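Local coordinates for protein transcriptional regulator, MarR family (PDB 3BOQ) that probably binds DNA as a dimeric transcription factor of the MarR family, through a winged helix-turn-helix domain in each subunit, at residues R26-G29 with L30-D34; K49-A52 with M53-A57; S135-D138 with M139-S143. All blocks are in the same frame, centred on the assembly; numbering follows the deposited sequence.

Each contact lies within one continuous stretch, helical throughout except for the N-cap Ser-135 of interaction 3, and joins residues at i to i+3 and i to i+4 spacing; together they illustrate how one local rule serves different ends. Interactions 1 and 3 both belong to the dimer interface: their centres lie about 17 Å apart, their nearest atoms about 6 Å, and each is packed against the second subunit. Interaction 2 sits about 20 Å from interaction 1 and about 26 Å from interaction 3, centre to centre, among the helices of the probable DNA-binding, winged-helix part; no other protein chain touches it. Helix 110-130 packs against both 26-34 and 49-57, and so joins the two parts.

Interaction 1 (R26-G29 with L30-D34); sequences RLHG and LVFGD
The imidazole of His-28 has the CB of Phe-32 over one face, set toward the rim, while the His-28 ring of the second subunit also stacks on it. The phenyl of Phe-32 meets His-28 obliquely, with its CD1 3.9 Å from NE2 of the histidine. Although the two planes are only 25° apart, the rings are slid past one another, with centroids 5.4 Å apart, and barely overlap. Both side chains have CG anti to the backbone N (chi1 175° for His-28 and -168° for Phe-32), which sends them side by side in the same direction from successive turns.

One position earlier, Leu-27 and Val-31 repeat the i to i+4 spacing with aliphatic groups: CD1 of the leucine rests 4.0 Å from CG2 of the valine. Beneath the side chains run regular helical hydrogen bonds, among them Phe-32 N to His-28 O at 2.9 Å. That from Gly-33 N to Gly-29 O is longer, 3.2 Å.

Met-153 of the second subunit packs on Leu-27, and Trp-21 of the second subunit on Val-31, which also touches Leu-127 of helix 110-130 in its own chain. A long N-terminal helix, 12-43, that offers its side chains to a partner subunit in this way is characteristic of the helical dimerisation region of MarR-family regulators.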
ATOM      1  N   ARG B  26      -5.092  -5.380   3.402  1.00 59.65           N
ATOM      2  CA  ARG B  26      -5.162  -5.445   4.866  1.00 60.20           C
ATOM      3  C   ARG B  26      -3.763  -5.397   5.489  1.00 61.15           C
ATOM      4  O   ARG B  26      -3.519  -4.595   6.376  1.00 62.44           O
ATOM      5  CB  ARG B  26      -5.866  -6.724   5.338  1.00 59.94           C
ATOM      6  CG  ARG B  26      -7.352  -6.687   5.338  1.00 59.92           C
ATOM      7  CD  ARG B  26      -7.957  -8.091   5.181  1.00 63.15           C
ATOM      8  NE  ARG B  26      -9.430  -8.077   5.125  1.00 65.32           N
ATOM      9  CZ  ARG B  26     -10.178  -8.932   4.413  1.00 66.86           C
ATOM     10  NH1 ARG B  26      -9.611  -9.887   3.680  1.00 67.54           N
ATOM     11  NH2 ARG B  26     -11.505  -8.828   4.421  1.00 64.59           N
ATOM     12  N   LEU B  27      -2.846  -6.253   5.057  1.00 61.39           N
ATOM     13  CA  LEU B  27      -1.547  -6.297   5.713  1.00 62.05           C
ATOM     14  C   LEU B  27      -0.822  -4.989   5.358  1.00 63.39           C
ATOM     15  O   LEU B  27      -0.308  -4.294   6.234  1.00 63.08           O
ATOM     16  CB  LEU B  27      -0.743  -7.538   5.315  1.00 61.07           C
ATOM     17  CG  LEU B  27       0.570  -7.789   6.060  1.00 62.06           C
ATOM     18  CD1 LEU B  27       0.329  -7.894   7.538  1.00 61.81           C
ATOM     19  CD2 LEU B  27       1.254  -9.060   5.573  1.00 60.77           C
ATOM     20  N   HIS B  28      -0.831  -4.629   4.081  1.00 64.43           N
ATOM     21  CA  HIS B  28      -0.173  -3.410   3.670  1.00 66.06           C
ATOM     22  C   HIS B  28      -0.613  -2.196   4.506  1.00 67.70           C
ATOM     23  O   HIS B  28       0.238  -1.474   5.022  1.00 68.68           O
ATOM     24  CB  HIS B  28      -0.393  -3.116   2.200  1.00 65.53           C
ATOM     25  CG  HIS B  28       0.170  -1.801   1.782  1.00 64.94           C
ATOM     26  ND1 HIS B  28      -0.531  -0.624   1.910  1.00 66.27           N
ATOM     27  CD2 HIS B  28       1.376  -1.467   1.272  1.00 63.54           C
ATOM     28  CE1 HIS B  28       0.198   0.378   1.456  1.00 64.97           C
ATOM     29  NE2 HIS B  28       1.364  -0.108   1.066  1.00 67.08           N
ATOM     30  N   GLY B  29      -1.929  -1.991   4.643  1.00 68.26           N
ATOM     31  CA  GLY B  29      -2.486  -0.910   5.459  1.00 68.55           C
ATOM     32  C   GLY B  29      -2.175  -0.948   6.951  1.00 69.96           C
ATOM     33  O   GLY B  29      -1.917   0.113   7.559  1.00 70.11           O
ATOM     34  N   LEU B  30      -2.235  -2.147   7.548  1.00 69.95           N
ATOM     35  CA  LEU B  30      -1.971  -2.354   8.966  1.00 70.27           C
ATOM     36  C   LEU B  30      -0.511  -2.053   9.296  1.00 71.08           C
ATOM     37  O   LEU B  30      -0.195  -1.586  10.383  1.00 71.61           O
ATOM     38  CB  LEU B  30      -2.234  -3.810   9.356  1.00 69.86           C
ATOM     39  CG  LEU B  30      -3.348  -4.258  10.294  1.00 70.66           C
ATOM     40  CD1 LEU B  30      -3.030  -5.658  10.804  1.00 69.29           C
ATOM     41  CD2 LEU B  30      -3.531  -3.308  11.472  1.00 68.80           C
ATOM     42  N   VAL B  31       0.389  -2.384   8.381  1.00 71.52           N
ATOM     43  CA  VAL B  31       1.804  -2.177   8.623  1.00 71.42           C
ATOM     44  C   VAL B  31       2.149  -0.720   8.311  1.00 72.47           C
ATOM     45  O   VAL B  31       2.789  -0.057   9.114  1.00 73.47           O
ATOM     46  CB  VAL B  31       2.678  -3.202   7.876  1.00 71.40           C
ATOM     47  CG1 VAL B  31       4.153  -2.813   7.893  1.00 70.41           C
ATOM     48  CG2 VAL B  31       2.472  -4.607   8.467  1.00 69.23           C
ATOM     49  N   PHE B  32       1.670  -0.210   7.184  1.00 72.69           N
ATOM     50  CA  PHE B  32       2.079   1.085   6.702  1.00 72.64           C
ATOM     51  C   PHE B  32       1.690   2.234   7.634  1.00 72.85           C
ATOM     52  O   PHE B  32       2.531   3.057   7.959  1.00 73.01           O
ATOM     53  CB  PHE B  32       1.512   1.329   5.305  1.00 73.43           C
ATOM     54  CG  PHE B  32       2.113   2.500   4.617  1.00 72.52           C
ATOM     55  CD1 PHE B  32       3.080   2.306   3.637  1.00 72.37           C
ATOM     56  CD2 PHE B  32       1.731   3.789   4.964  1.00 71.74           C
ATOM     57  CE1 PHE B  32       3.663   3.379   2.991  1.00 73.69           C
ATOM     58  CE2 PHE B  32       2.302   4.880   4.339  1.00 74.03           C
ATOM     59  CZ  PHE B  32       3.283   4.675   3.343  1.00 74.63           C
ATOM     60  N   GLY B  33       0.426   2.288   8.051  1.00 72.54           N
ATOM     61  CA  GLY B  33      -0.067   3.321   8.944  1.00 72.13           C
ATOM     62  C   GLY B  33       0.711   3.463  10.251  1.00 72.80           C
ATOM     63  O   GLY B  33       0.924   4.575  10.750  1.00 72.30           O
ATOM     64  N   ASP B  34       1.139   2.334  10.806  1.00 72.89           N
ATOM     65  CA  ASP B  34       1.778   2.315  12.110  1.00 73.12           C
ATOM     66  C   ASP B  34       3.253   2.546  12.014  1.00 72.20           C
ATOM     67  O   ASP B  34       3.799   3.287  12.817  1.00 72.50           O
ATOM     68  CB  ASP B  34       1.550   0.978  12.772  1.00 74.24           C
ATOM     69  CG  ASP B  34       0.371   0.996  13.697  1.00 79.02           C
ATOM     70  OD1 ASP B  34      -0.624   1.707  13.387  1.00 83.53           O
ATOM     71  OD2 ASP B  34       0.445   0.290  14.738  1.00 84.16           O
TER

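Interaction 2 (K49-A52 with M53-A57); sequences KFDA and MAQLA
Lys-49 and Met-53, a selenomethionine here, meet where the packing is close: CG of residue 53 lies 3.2 Å from Lys-49 O, and its SE passes 3.8 Å from the same oxygen. With CG anti to the carbonyl carbon (chi1 -63°), the side chain runs back over the preceding turn and bends at its last torsion; it packs against Leu-45, Met-91 and Phe-116. Main-chain bonding is firm at this end: Met-53 N donates to Lys-49 O at 3.0 Å, with an N-H...O angle of 169°, and Ala-54 N to Phe-50 O at the same length.

From the next residue the bonding is looser, in its lengths and not through any opening to solvent, since Asp-51 and Gln-55 are buried. Gln-55 N reaches Asp-51 O only weakly, at 3.4 Å, and Ala-52 O has a weak bond from that same N as well as a straighter one, 3.3 Å long, from Leu-56 N. CG of Leu-56 also lies against this carbonyl oxygen. The side chains of Asp-51 and Gln-55 slant across each other. The carboxylate is held from elsewhere, its two oxygens accepting from the backbone N of Lys-73 and of Val-74. The more open side is that of the partly exposed Lys-49 side chain, which carries its ammonium away from the turn to a salt bridge with Asp-89.

Helix 47-58 is enclosed on several sides: Phe-50 and Ala-54 lie against helix 110-130, Ala-52 against Leu-82 and Leu-86 of helix 79-88, and Leu-56 against Leu-68 of helix 65-71, which follows the short strand 63-64.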
ATOM      1  N   LYS B  49       9.615   9.334   2.853  1.00 58.33           N
ATOM      2  CA  LYS B  49      10.935   9.955   2.970  1.00 59.30           C
ATOM      3  C   LYS B  49      12.063   8.975   3.254  1.00 59.94           C
ATOM      4  O   LYS B  49      13.118   9.001   2.595  1.00 60.63           O
ATOM      5  CB  LYS B  49      10.909  10.998   4.080  1.00 58.94           C
ATOM      6  CG  LYS B  49      10.185  12.289   3.704  1.00 58.93           C
ATOM      7  CD  LYS B  49      10.560  13.411   4.632  1.00 57.80           C
ATOM      8  CE  LYS B  49       9.741  14.599   4.319  1.00 58.56           C
ATOM      9  NZ  LYS B  49       9.923  15.632   5.363  1.00 59.55           N
ATOM     10  N   PHE B  50      11.848   8.132   4.264  1.00 60.61           N
ATOM     11  CA  PHE B  50      12.774   7.063   4.605  1.00 60.38           C
ATOM     12  C   PHE B  50      13.027   6.211   3.364  1.00 61.04           C
ATOM     13  O   PHE B  50      14.184   5.934   3.027  1.00 60.93           O
ATOM     14  CB  PHE B  50      12.224   6.202   5.759  1.00 60.12           C
ATOM     15  CG  PHE B  50      13.089   5.015   6.070  1.00 60.51           C
ATOM     16  CD1 PHE B  50      14.246   5.168   6.834  1.00 61.11           C
ATOM     17  CD2 PHE B  50      12.802   3.763   5.524  1.00 61.33           C
ATOM     18  CE1 PHE B  50      15.096   4.093   7.086  1.00 60.86           C
ATOM     19  CE2 PHE B  50      13.637   2.664   5.775  1.00 63.54           C
ATOM     20  CZ  PHE B  50      14.789   2.829   6.568  1.00 61.43           C
ATOM     21  N   ASP B  51      11.946   5.814   2.680  1.00 60.74           N
ATOM     22  CA  ASP B  51      12.055   5.043   1.455  1.00 61.61           C
ATOM     23  C   ASP B  51      12.979   5.666   0.380  1.00 62.42           C
ATOM     24  O   ASP B  51      13.886   4.980  -0.124  1.00 62.66           O
ATOM     25  CB  ASP B  51      10.664   4.717   0.905  1.00 61.91           C
ATOM     26  CG  ASP B  51      10.713   4.061  -0.463  1.00 63.22           C
ATOM     27  OD1 ASP B  51      11.592   3.192  -0.673  1.00 64.64           O
ATOM     28  OD2 ASP B  51       9.875   4.427  -1.330  1.00 64.35           O
ATOM     29  N   ALA B  52      12.762   6.942   0.036  1.00 62.79           N
ATOM     30  CA  ALA B  52      13.659   7.670  -0.878  1.00 63.35           C
ATOM     31  C   ALA B  52      15.121   7.673  -0.419  1.00 64.32           C
ATOM     32  O   ALA B  52      16.040   7.391  -1.203  1.00 63.48           O
ATOM     33  CB  ALA B  52      13.164   9.100  -1.092  1.00 63.16           C
HETATM   34  N   MSE B  53      15.337   7.987   0.854  1.00 65.60           N
HETATM   35  CA  MSE B  53      16.704   8.022   1.420  1.00 68.80           C
HETATM   36  C   MSE B  53      17.445   6.679   1.362  1.00 66.87           C
HETATM   37  O   MSE B  53      18.660   6.643   1.181  1.00 67.22           O
HETATM   38  CB  MSE B  53      16.678   8.542   2.845  1.00 67.32           C
HETATM   39  CG  MSE B  53      16.178   9.947   2.923  1.00 70.66           C
HETATM   40 SE   MSE B  53      15.836  10.570   4.747  1.00 79.63          SE
HETATM   41  CE  MSE B  53      17.721  10.726   5.380  1.00 76.19           C
ATOM     42  N   ALA B  54      16.703   5.588   1.520  1.00 66.14           N
ATOM     43  CA  ALA B  54      17.245   4.252   1.438  1.00 65.42           C
ATOM     44  C   ALA B  54      17.832   3.968   0.057  1.00 65.24           C
ATOM     45  O   ALA B  54      18.891   3.344  -0.046  1.00 65.28           O
ATOM     46  CB  ALA B  54      16.157   3.228   1.791  1.00 65.48           C
ATOM     47  N   GLN B  55      17.152   4.427  -0.994  1.00 65.06           N
ATOM     48  CA  GLN B  55      17.625   4.219  -2.365  1.00 65.40           C
ATOM     49  C   GLN B  55      18.906   4.991  -2.584  1.00 65.58           C
ATOM     50  O   GLN B  55      19.835   4.471  -3.177  1.00 65.81           O
ATOM     51  CB  GLN B  55      16.578   4.628  -3.405  1.00 65.17           C
ATOM     52  CG  GLN B  55      15.185   4.120  -3.115  1.00 66.10           C
ATOM     53  CD  GLN B  55      15.160   2.667  -2.597  1.00 67.88           C
ATOM     54  OE1 GLN B  55      14.518   2.370  -1.580  1.00 68.65           O
ATOM     55  NE2 GLN B  55      15.873   1.770  -3.285  1.00 66.05           N
ATOM     56  N   LEU B  56      18.952   6.214  -2.062  1.00 65.87           N
ATOM     57  CA  LEU B  56      20.127   7.064  -2.158  1.00 66.48           C
ATOM     58  C   LEU B  56      21.289   6.552  -1.313  1.00 67.53           C
ATOM     59  O   LEU B  56      22.425   6.587  -1.770  1.00 67.94           O
ATOM     60  CB  LEU B  56      19.794   8.519  -1.805  1.00 65.90           C
ATOM     61  CG  LEU B  56      18.598   9.121  -2.557  1.00 65.58           C
ATOM     62  CD1 LEU B  56      18.171  10.428  -1.942  1.00 63.61           C
ATOM     63  CD2 LEU B  56      18.878   9.285  -4.047  1.00 65.54           C
ATOM     64  N   ALA B  57      21.027   6.093  -0.087  1.00 68.36           N
ATOM     65  CA  ALA B  57      22.095   5.504   0.733  1.00 69.13           C
ATOM     66  C   ALA B  57      22.693   4.250   0.083  1.00 69.84           C
ATOM     67  O   ALA B  57      23.893   4.009   0.228  1.00 70.27           O
ATOM     68  CB  ALA B  57      21.620   5.202   2.143  1.00 69.18           C
TER

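Interaction 3 (S135-D138 with M139-S143); sequences SDQD and MVEAS
Met-139, a selenomethionine here, opens the second segment by folding back on Asp-136, its CE 3.4 Å from the carboxylate atom OD1. CG stands anti to the carbonyl carbon (chi1 -75°) and a further bend at the last torsion swings the methyl over the first turn. The same OD1 forms a salt bridge with Arg-13 of the second subunit, whose side chain also packs on Met-139. In the backbone, Met-139 N donates to Ser-135 O at 3.2 Å.

Val-140 follows with a nearly straight bond, its N 2.9 Å from Asp-136 O, and sets CG2 3.2 Å from that oxygen. This is the start of helix 136-153, and Ser-135 is its N-cap: the OG accepts from Asp-138 N at 3.2 Å, occupying an amide of the first turn. The helix belongs to the dimerisation region of the MarR fold.

Glu-141 adds a side-chain bond to its backbone one. Gln-137, extended beyond CG, gives NE2 to OE2 of Glu-141 at 2.8 Å; the donor stands above the carboxylate plane, and the amide is turned 61° from it. OE1 of this glutamate lies 4.4 Å from OD1 of Asp-138, a proximity of like charges which may be mildly unfavourable.

Ala-142 N closes the turn onto Asp-138 O at 2.9 Å, and its methyl packs on Ala-145 of the second subunit. Ser-143, a residue further, hydrogen-bonds through OG to Asn-23 of that subunit.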
ATOM      1  N   SER B 135       4.616 -15.626  13.307  1.00 57.74           N
ATOM      2  CA  SER B 135       5.526 -16.730  13.242  1.00 59.24           C
ATOM      3  C   SER B 135       6.462 -16.663  12.021  1.00 60.10           C
ATOM      4  O   SER B 135       6.063 -16.237  10.932  1.00 60.45           O
ATOM      5  CB  SER B 135       4.737 -18.036  13.237  1.00 59.06           C
ATOM      6  OG  SER B 135       4.235 -18.217  11.953  1.00 59.08           O
ATOM      7  N   ASP B 136       7.692 -17.118  12.205  1.00 60.49           N
ATOM      8  CA  ASP B 136       8.636 -17.249  11.111  1.00 62.06           C
ATOM      9  C   ASP B 136       8.064 -18.034   9.949  1.00 63.81           C
ATOM     10  O   ASP B 136       8.224 -17.609   8.820  1.00 64.60           O
ATOM     11  CB  ASP B 136       9.912 -17.938  11.568  1.00 61.61           C
ATOM     12  CG  ASP B 136      10.760 -17.075  12.466  1.00 62.19           C
ATOM     13  OD1 ASP B 136      10.663 -15.841  12.416  1.00 61.17           O
ATOM     14  OD2 ASP B 136      11.601 -17.643  13.192  1.00 67.25           O
ATOM     15  N   GLN B 137       7.412 -19.171  10.208  1.00 65.80           N
ATOM     16  CA  GLN B 137       6.849 -20.001   9.140  1.00 67.68           C
ATOM     17  C   GLN B 137       5.854 -19.240   8.275  1.00 68.83           C
ATOM     18  O   GLN B 137       5.941 -19.295   7.063  1.00 69.41           O
ATOM     19  CB  GLN B 137       6.205 -21.298   9.680  1.00 67.46           C
ATOM     20  CG  GLN B 137       5.972 -22.357   8.565  1.00 68.77           C
ATOM     21  CD  GLN B 137       5.230 -23.639   9.008  1.00 68.64           C
ATOM     22  OE1 GLN B 137       4.903 -23.827  10.177  1.00 70.41           O
ATOM     23  NE2 GLN B 137       4.975 -24.522   8.052  1.00 68.56           N
ATOM     24  N   ASP B 138       4.897 -18.543   8.888  1.00 70.71           N
ATOM     25  CA  ASP B 138       3.912 -17.761   8.124  1.00 71.84           C
ATOM     26  C   ASP B 138       4.581 -16.719   7.231  1.00 73.21           C
ATOM     27  O   ASP B 138       4.133 -16.527   6.097  1.00 73.71           O
ATOM     28  CB  ASP B 138       2.921 -17.070   9.039  1.00 71.36           C
ATOM     29  CG  ASP B 138       1.763 -17.954   9.415  1.00 73.88           C
ATOM     30  OD1 ASP B 138       1.589 -19.048   8.830  1.00 77.14           O
ATOM     31  OD2 ASP B 138       0.995 -17.553  10.306  1.00 77.07           O
HETATM   32  N   MSE B 139       5.640 -16.069   7.739  1.00 73.49           N
HETATM   33  CA  MSE B 139       6.379 -15.038   7.009  1.00 75.83           C
HETATM   34  C   MSE B 139       7.156 -15.629   5.838  1.00 73.85           C
HETATM   35  O   MSE B 139       7.093 -15.096   4.739  1.00 74.00           O
HETATM   36  CB  MSE B 139       7.367 -14.307   7.923  1.00 74.26           C
HETATM   37  CG  MSE B 139       6.724 -13.330   8.855  1.00 77.37           C
HETATM   38 SE   MSE B 139       8.044 -12.155   9.687  1.00 86.96          SE
HETATM   39  CE  MSE B 139       8.768 -13.377  10.995  1.00 82.38           C
ATOM     40  N   VAL B 140       7.902 -16.715   6.095  1.00 72.47           N
ATOM     41  CA  VAL B 140       8.612 -17.484   5.069  1.00 70.80           C
ATOM     42  C   VAL B 140       7.639 -17.987   3.980  1.00 71.34           C
ATOM     43  O   VAL B 140       7.935 -17.863   2.792  1.00 71.91           O
ATOM     44  CB  VAL B 140       9.458 -18.640   5.696  1.00 70.28           C
ATOM     45  CG1 VAL B 140      10.108 -19.489   4.630  1.00 69.22           C
ATOM     46  CG2 VAL B 140      10.540 -18.069   6.611  1.00 69.59           C
ATOM     47  N   GLU B 141       6.479 -18.510   4.375  1.00 70.81           N
ATOM     48  CA  GLU B 141       5.505 -19.040   3.405  1.00 71.34           C
ATOM     49  C   GLU B 141       4.793 -17.950   2.585  1.00 71.57           C
ATOM     50  O   GLU B 141       4.603 -18.137   1.377  1.00 72.09           O
ATOM     51  CB  GLU B 141       4.521 -20.013   4.067  1.00 70.42           C
ATOM     52  CG  GLU B 141       5.230 -21.311   4.492  1.00 71.59           C
ATOM     53  CD  GLU B 141       4.374 -22.261   5.309  1.00 72.59           C
ATOM     54  OE1 GLU B 141       3.328 -21.846   5.850  1.00 76.89           O
ATOM     55  OE2 GLU B 141       4.756 -23.443   5.426  1.00 75.95           O
ATOM     56  N   ALA B 142       4.403 -16.834   3.236  1.00 70.94           N
ATOM     57  CA  ALA B 142       3.858 -15.659   2.549  1.00 69.78           C
ATOM     58  C   ALA B 142       4.905 -15.177   1.546  1.00 69.73           C
ATOM     59  O   ALA B 142       4.634 -15.028   0.358  1.00 69.72           O
ATOM     60  CB  ALA B 142       3.553 -14.551   3.542  1.00 69.38           C
ATOM     61  N   SER B 143       6.126 -14.988   2.017  1.00 68.59           N
ATOM     62  CA  SER B 143       7.132 -14.502   1.142  1.00 68.70           C
ATOM     63  C   SER B 143       7.419 -15.421  -0.061  1.00 68.96           C
ATOM     64  O   SER B 143       7.542 -14.928  -1.179  1.00 70.69           O
ATOM     65  CB  SER B 143       8.403 -14.256   1.920  1.00 68.48           C
ATOM     66  OG  SER B 143       8.871 -12.996   1.581  1.00 68.01           O
TER